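Local coordinates for protein family 88 glycosyl hydrolase (Bacteroides thetaiotaomicron, PDB 5NOA) that is assigned to a family of glycoside hydrolases but probably acts as a polysaccharide lyase on rhamnose-capped arabinogalactan proteins such as gum arabic, at residues G42-N47 against A59-G64; T63-A68 against P75-Y80. One frame throughout, in Å; residues are numbered along the deposited sequence.

How the contacts relate
Contacts 1 and 2 share Thr63 and Gly64 and follow each other along helix 56-72, with centres about 8 Å apart. Contact 1 joins this helix to helix 29-47, contact 2 to helix 75-87, and the outer two helices also meet each other: Gln45 OE1 lies 3.5 Å from Tyr77 CD1. The aromatic parts are continuous as well, since Tyr61 CE2 comes to 3.6 Å of Tyr80 CE2. Asn41 ties the two polar centres together, taking a bond from Tyr61 OH at its OD1 and giving one from its ND2 to Asn65 OD1. The contact centres lie about 14 and 16 Å from the centre of the chain, on the same side of it.

Contact 1 (G42-N47 against A59-G64); sequences GYWQTN and AAYHTG
Trp44 lays the five-membered ring of its indole over one face of the Tyr61 phenol, with the centroids 4.1 Å apart and the planes 28° from each other. Trp44 CD1 approaches Tyr61 CE1 to 3.4 Å and sits toward the rim of the phenol, which makes this an offset face-to-face stack. Two partners hold the far end of the same phenol: Asn41 OD1 accepts from the hydroxyl, and Gln45 NE2 donates to Tyr61 OH over 2.9 Å at an N-H...O angle of 160°, with the hydroxyl near the amide plane. The Gln45 amide stands almost upright on the ring plane. The Tyr61 ring gets there because CG is anti to the backbone N (chi1 165°), spanning a gap in which the CA atoms of Trp44 and Tyr61 are 9.5 Å apart. These contacts join helix 29-47 to helix 56-72, successive helices of the six-hairpin, (alpha/alpha)6-barrel fold of the family. Replacing Tyr61 with an alanine would probably leave Gln45 NE2 without this acceptor, Asn41 OD1 without the phenol's hydroxyl, and the indole without its stacking partner. Further out, His48 stacks on Trp44, and Asn358 of helix 358-377 touches both aromatic residues.

Contact 2 (T63-A68 against P75-Y80); sequences TGNMEA and PEYLEY
Tyr77 meets Asn65 through its backbone as well as its side chain. Asn65 ND2 donates to Tyr77 O over 2.8 Å at an N-H...O angle of 156°; the carbonyl oxygen lies near the amide plane, whereas the nitrogen sits above the carbonyl plane. Asn65 CG is anti to the backbone N (chi1 -176°), which carries the amide toward helix 75-87 and brings OD1 to 3.4 Å from Tyr77 CB. Both ends of this buried amide have further partners, Ser81 OG for ND2 and Asn41 ND2 for OD1, and these would fix its rotation. At the other ortho position of the Tyr77 ring from the one nearer OD1, CD2 packs 4.0 Å from Ala68 CB, while the hydroxyl bonds His38 ND1.

On the other side of the Asn65 amide from the Tyr77 ring, Leu78 CD1 touches Met66 CE at 4.4 Å, a light apolar contact made possible by the folded-back thioether chain. Leu78 also reaches Leu127 and Leu130 of helix 120-130. At Tyr80, CB is 4.2 Å from Asn65 ND2, which lies at the edge of the ring; the hydroxyl is anchored to His48 O.

The segment axes approach to 9.0 Å, with their directions 150° apart. Two consecutive helices packed antiparallel across a very short connection form an alpha-hairpin, the element from which (alpha/alpha)6-barrel glycosidases such as family 88 are built.

Contact 1 (G42-N47 against A59-G64)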
loop_
_atom_site.group_PDB
_atom_site.type_symbol
_atom_site.label_atom_id
_atom_site.label_comp_id
_atom_site.label_asym_id
_atom_site.label_seq_id
_atom_site.Cartn_x
_atom_site.Cartn_y
_atom_site.Cartn_z
ATOM N N GLY A 42 8.460 17.369 0.065
ATOM C CA GLY A 42 9.548 18.236 -0.366
ATOM C C GLY A 42 10.913 17.679 -0.023
ATOM O O GLY A 42 11.847 17.730 -0.857
ATOM N N TYR A 43 11.069 17.165 1.203
ATOM C CA TYR A 43 12.338 16.560 1.623
ATOM C C TYR A 43 12.685 15.423 0.648
ATOM O O TYR A 43 13.829 15.300 0.188
ATOM C CB TYR A 43 12.241 16.077 3.068
ATOM C CG TYR A 43 13.455 15.356 3.540
ATOM C CD1 TYR A 43 14.537 16.021 4.078
ATOM C CD2 TYR A 43 13.539 13.983 3.423
ATOM C CE1 TYR A 43 15.655 15.328 4.520
ATOM C CE2 TYR A 43 14.650 13.279 3.839
ATOM C CZ TYR A 43 15.709 13.957 4.379
ATOM O OH TYR A 43 16.797 13.253 4.786
ATOM N N TRP A 44 11.699 14.572 0.397
ATOM C CA TRP A 44 11.971 13.419 -0.448
ATOM C C TRP A 44 12.401 13.870 -1.855
ATOM O O TRP A 44 13.406 13.414 -2.414
ATOM C CB TRP A 44 10.783 12.484 -0.523
ATOM C CG TRP A 44 11.098 11.328 -1.337
ATOM C CD1 TRP A 44 10.817 11.176 -2.676
ATOM C CD2 TRP A 44 11.844 10.207 -0.956
ATOM N NE1 TRP A 44 11.330 10.021 -3.137
ATOM C CE2 TRP A 44 11.944 9.366 -2.108
ATOM C CE3 TRP A 44 12.426 9.792 0.229
ATOM C CZ2 TRP A 44 12.667 8.183 -2.106
ATOM C CZ3 TRP A 44 13.103 8.534 0.232
ATOM C CH2 TRP A 44 13.200 7.774 -0.928
ATOM N N GLN A 45 11.623 14.765 -2.440
ATOM C CA GLN A 45 11.904 15.172 -3.829
ATOM C C GLN A 45 13.219 15.952 -3.966
ATOM O O GLN A 45 13.957 15.762 -4.931
ATOM C CB GLN A 45 10.722 15.916 -4.421
ATOM C CG GLN A 45 9.522 15.007 -4.581
ATOM C CD GLN A 45 8.272 15.651 -5.144
ATOM O OE1 GLN A 45 8.247 16.846 -5.457
ATOM N NE2 GLN A 45 7.202 14.864 -5.254
ATOM N N THR A 46 13.520 16.763 -2.943
ATOM C CA THR A 46 14.791 17.486 -2.913
ATOM C C THR A 46 15.973 16.544 -2.900
ATOM O O THR A 46 16.998 16.800 -3.536
ATOM C CB THR A 46 14.841 18.431 -1.684
ATOM O OG1 THR A 46 13.879 19.456 -1.894
ATOM C CG2 THR A 46 16.210 19.041 -1.478
ATOM N N ASN A 47 15.850 15.472 -2.137
ATOM C CA ASN A 47 16.941 14.539 -1.979
ATOM C C ASN A 47 17.006 13.464 -3.085
ATOM O O ASN A 47 17.962 12.717 -3.157
ATOM C CB ASN A 47 16.837 13.950 -0.573
ATOM C CG ASN A 47 17.337 14.920 0.473
ATOM O OD1 ASN A 47 18.529 15.116 0.563
ATOM N ND2 ASN A 47 16.447 15.564 1.228
ATOM N N ALA A 59 7.722 2.735 -7.128
ATOM C CA ALA A 59 6.321 2.860 -7.507
ATOM C C ALA A 59 5.410 3.119 -6.312
ATOM O O ALA A 59 4.406 3.827 -6.425
ATOM C CB ALA A 59 5.873 1.650 -8.285
ATOM N N ALA A 60 5.748 2.539 -5.163
ATOM C CA ALA A 60 4.968 2.743 -3.957
ATOM C C ALA A 60 5.059 4.184 -3.504
ATOM O O ALA A 60 4.060 4.780 -3.101
ATOM C CB ALA A 60 5.391 1.763 -2.860
ATOM N N TYR A 61 6.256 4.771 -3.538
ATOM C CA TYR A 61 6.408 6.196 -3.284
ATOM C C TYR A 61 5.450 6.980 -4.178
ATOM O O TYR A 61 4.745 7.878 -3.703
ATOM C CB TYR A 61 7.866 6.687 -3.480
ATOM C CG TYR A 61 7.875 8.183 -3.554
ATOM C CD1 TYR A 61 7.706 8.971 -2.422
ATOM C CD2 TYR A 61 7.868 8.832 -4.781
ATOM C CE1 TYR A 61 7.556 10.353 -2.508
ATOM C CE2 TYR A 61 7.736 10.196 -4.865
ATOM C CZ TYR A 61 7.564 10.954 -3.740
ATOM O OH TYR A 61 7.391 12.325 -3.871
ATOM N N HIS A 62 5.424 6.665 -5.471
ATOM C CA HIS A 62 4.606 7.434 -6.396
ATOM C C HIS A 62 3.124 7.346 -6.090
ATOM O O HIS A 62 2.402 8.317 -6.318
ATOM C CB HIS A 62 4.952 7.104 -7.854
ATOM C CG HIS A 62 6.208 7.781 -8.283
ATOM N ND1 HIS A 62 6.222 9.111 -8.662
ATOM C CD2 HIS A 62 7.500 7.355 -8.247
ATOM C CE1 HIS A 62 7.483 9.461 -8.847
ATOM N NE2 HIS A 62 8.277 8.425 -8.614
ATOM N N THR A 63 2.663 6.221 -5.532
ATOM C CA THR A 63 1.275 6.164 -5.115
ATOM C C THR A 63 0.994 7.213 -4.027
ATOM O O THR A 63 -0.092 7.808 -4.001
ATOM C CB THR A 63 0.768 4.774 -4.725
ATOM O OG1 THR A 63 1.338 4.335 -3.483
ATOM C CG2 THR A 63 0.991 3.773 -5.778
ATOM N N GLY A 64 1.950 7.430 -3.140
ATOM C CA GLY A 64 1.824 8.454 -2.139
ATOM C C GLY A 64 1.942 9.865 -2.682
ATOM O O GLY A 64 1.236 10.788 -2.243
#

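Contact 2 (T63-A68 against P75-Y80)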
loop_
_atom_site.group_PDB
_atom_site.type_symbol
_atom_site.label_atom_id
_atom_site.label_comp_id
_atom_site.label_asym_id
_atom_site.label_seq_id
_atom_site.Cartn_x
_atom_site.Cartn_y
_atom_site.Cartn_z
ATOM N N THR A 63 2.663 6.221 -5.532
ATOM C CA THR A 63 1.275 6.164 -5.115
ATOM C C THR A 63 0.994 7.213 -4.027
ATOM O O THR A 63 -0.092 7.808 -4.001
ATOM C CB THR A 63 0.768 4.774 -4.725
ATOM O OG1 THR A 63 1.338 4.335 -3.483
ATOM C CG2 THR A 63 0.991 3.773 -5.778
ATOM N N GLY A 64 1.950 7.430 -3.140
ATOM C CA GLY A 64 1.824 8.454 -2.139
ATOM C C GLY A 64 1.942 9.865 -2.682
ATOM O O GLY A 64 1.236 10.788 -2.243
ATOM N N ASN A 65 2.878 10.078 -3.605
ATOM C CA ASN A 65 3.007 11.384 -4.248
ATOM C C ASN A 65 1.714 11.771 -4.981
ATOM O O ASN A 65 1.270 12.915 -4.892
ATOM C CB ASN A 65 4.187 11.380 -5.205
ATOM C CG ASN A 65 4.412 12.743 -5.830
ATOM O OD1 ASN A 65 4.531 13.738 -5.115
ATOM N ND2 ASN A 65 4.452 12.800 -7.161
ATOM N N MET A 66 1.137 10.806 -5.696
ATOM C CA MET A 66 -0.107 11.062 -6.370
ATOM C C MET A 66 -1.202 11.417 -5.392
ATOM O O MET A 66 -1.979 12.361 -5.650
ATOM C CB MET A 66 -0.516 9.924 -7.284
ATOM C CG MET A 66 0.373 9.788 -8.518
ATOM S SD MET A 66 0.631 11.279 -9.529
ATOM C CE MET A 66 -1.023 11.656 -10.076
ATOM N N GLU A 67 -1.272 10.723 -4.253
ATOM C CA GLU A 67 -2.231 11.093 -3.225
ATOM C C GLU A 67 -2.041 12.544 -2.776
ATOM O O GLU A 67 -3.023 13.285 -2.612
ATOM C CB GLU A 67 -2.111 10.141 -2.038
ATOM C CG GLU A 67 -3.281 10.166 -1.091
ATOM C CD GLU A 67 -4.481 9.387 -1.571
ATOM O OE1 GLU A 67 -5.540 9.571 -0.967
ATOM O OE2 GLU A 67 -4.366 8.569 -2.509
ATOM N N ALA A 68 -0.787 12.913 -2.517
ATOM C CA ALA A 68 -0.496 14.286 -2.099
ATOM C C ALA A 68 -0.895 15.312 -3.178
ATOM O O ALA A 68 -1.382 16.378 -2.844
ATOM C CB ALA A 68 0.982 14.412 -1.745
ATOM N N PRO A 75 1.719 21.755 -8.186
ATOM C CA PRO A 75 2.112 21.325 -9.529
ATOM C C PRO A 75 3.393 20.523 -9.578
ATOM O O PRO A 75 3.511 19.629 -10.400
ATOM C CB PRO A 75 2.276 22.650 -10.312
ATOM C CG PRO A 75 1.540 23.640 -9.565
ATOM C CD PRO A 75 1.417 23.201 -8.148
ATOM N N GLU A 76 4.345 20.850 -8.724
ATOM C CA GLU A 76 5.597 20.143 -8.664
ATOM C C GLU A 76 5.398 18.650 -8.408
ATOM O O GLU A 76 6.211 17.830 -8.879
ATOM C CB GLU A 76 6.494 20.740 -7.575
ATOM C CG GLU A 76 7.010 22.128 -7.905
ATOM C CD GLU A 76 6.134 23.295 -7.454
ATOM O OE1 GLU A 76 4.903 23.154 -7.194
ATOM O OE2 GLU A 76 6.724 24.410 -7.398
ATOM N N TYR A 77 4.377 18.263 -7.656
ATOM C CA TYR A 77 4.162 16.852 -7.395
ATOM C C TYR A 77 3.751 16.103 -8.627
ATOM O O TYR A 77 4.253 15.031 -8.916
ATOM C CB TYR A 77 3.162 16.646 -6.241
ATOM C CG TYR A 77 3.591 17.256 -4.907
ATOM C CD1 TYR A 77 4.886 17.642 -4.652
ATOM C CD2 TYR A 77 2.676 17.395 -3.889
ATOM C CE1 TYR A 77 5.258 18.194 -3.437
ATOM C CE2 TYR A 77 3.019 17.940 -2.659
ATOM C CZ TYR A 77 4.314 18.347 -2.431
ATOM O OH TYR A 77 4.656 18.914 -1.230
ATOM N N LEU A 78 2.848 16.702 -9.389
ATOM C CA LEU A 78 2.440 16.087 -10.661
ATOM C C LEU A 78 3.627 15.941 -11.602
ATOM O O LEU A 78 3.836 14.896 -12.208
ATOM C CB LEU A 78 1.338 16.908 -11.309
ATOM C CG LEU A 78 0.851 16.410 -12.674
ATOM C CD1 LEU A 78 0.324 14.986 -12.561
ATOM C CD2 LEU A 78 -0.219 17.340 -13.210
ATOM N N GLU A 79 4.426 16.996 -11.687
ATOM C CA GLU A 79 5.588 16.955 -12.540
ATOM C C GLU A 79 6.580 15.865 -12.156
ATOM O O GLU A 79 7.187 15.235 -13.023
ATOM C CB GLU A 79 6.253 18.330 -12.620
ATOM C CG GLU A 79 5.367 19.350 -13.355
ATOM C CD GLU A 79 4.739 18.836 -14.670
ATOM O OE1 GLU A 79 5.519 18.491 -15.593
ATOM O OE2 GLU A 79 3.458 18.786 -14.786
ATOM N N TYR A 80 6.737 15.616 -10.866
ATOM C CA TYR A 80 7.665 14.607 -10.396
ATOM C C TYR A 80 7.239 13.207 -10.813
ATOM O O TYR A 80 8.052 12.429 -11.290
ATOM C CB TYR A 80 7.788 14.717 -8.875
ATOM C CG TYR A 80 8.967 13.974 -8.297
ATOM C CD1 TYR A 80 10.231 14.507 -8.316
ATOM C CD2 TYR A 80 8.797 12.734 -7.675
ATOM C CE1 TYR A 80 11.311 13.845 -7.797
ATOM C CE2 TYR A 80 9.866 12.076 -7.131
ATOM C CZ TYR A 80 11.110 12.640 -7.180
ATOM O OH TYR A 80 12.174 11.962 -6.607
#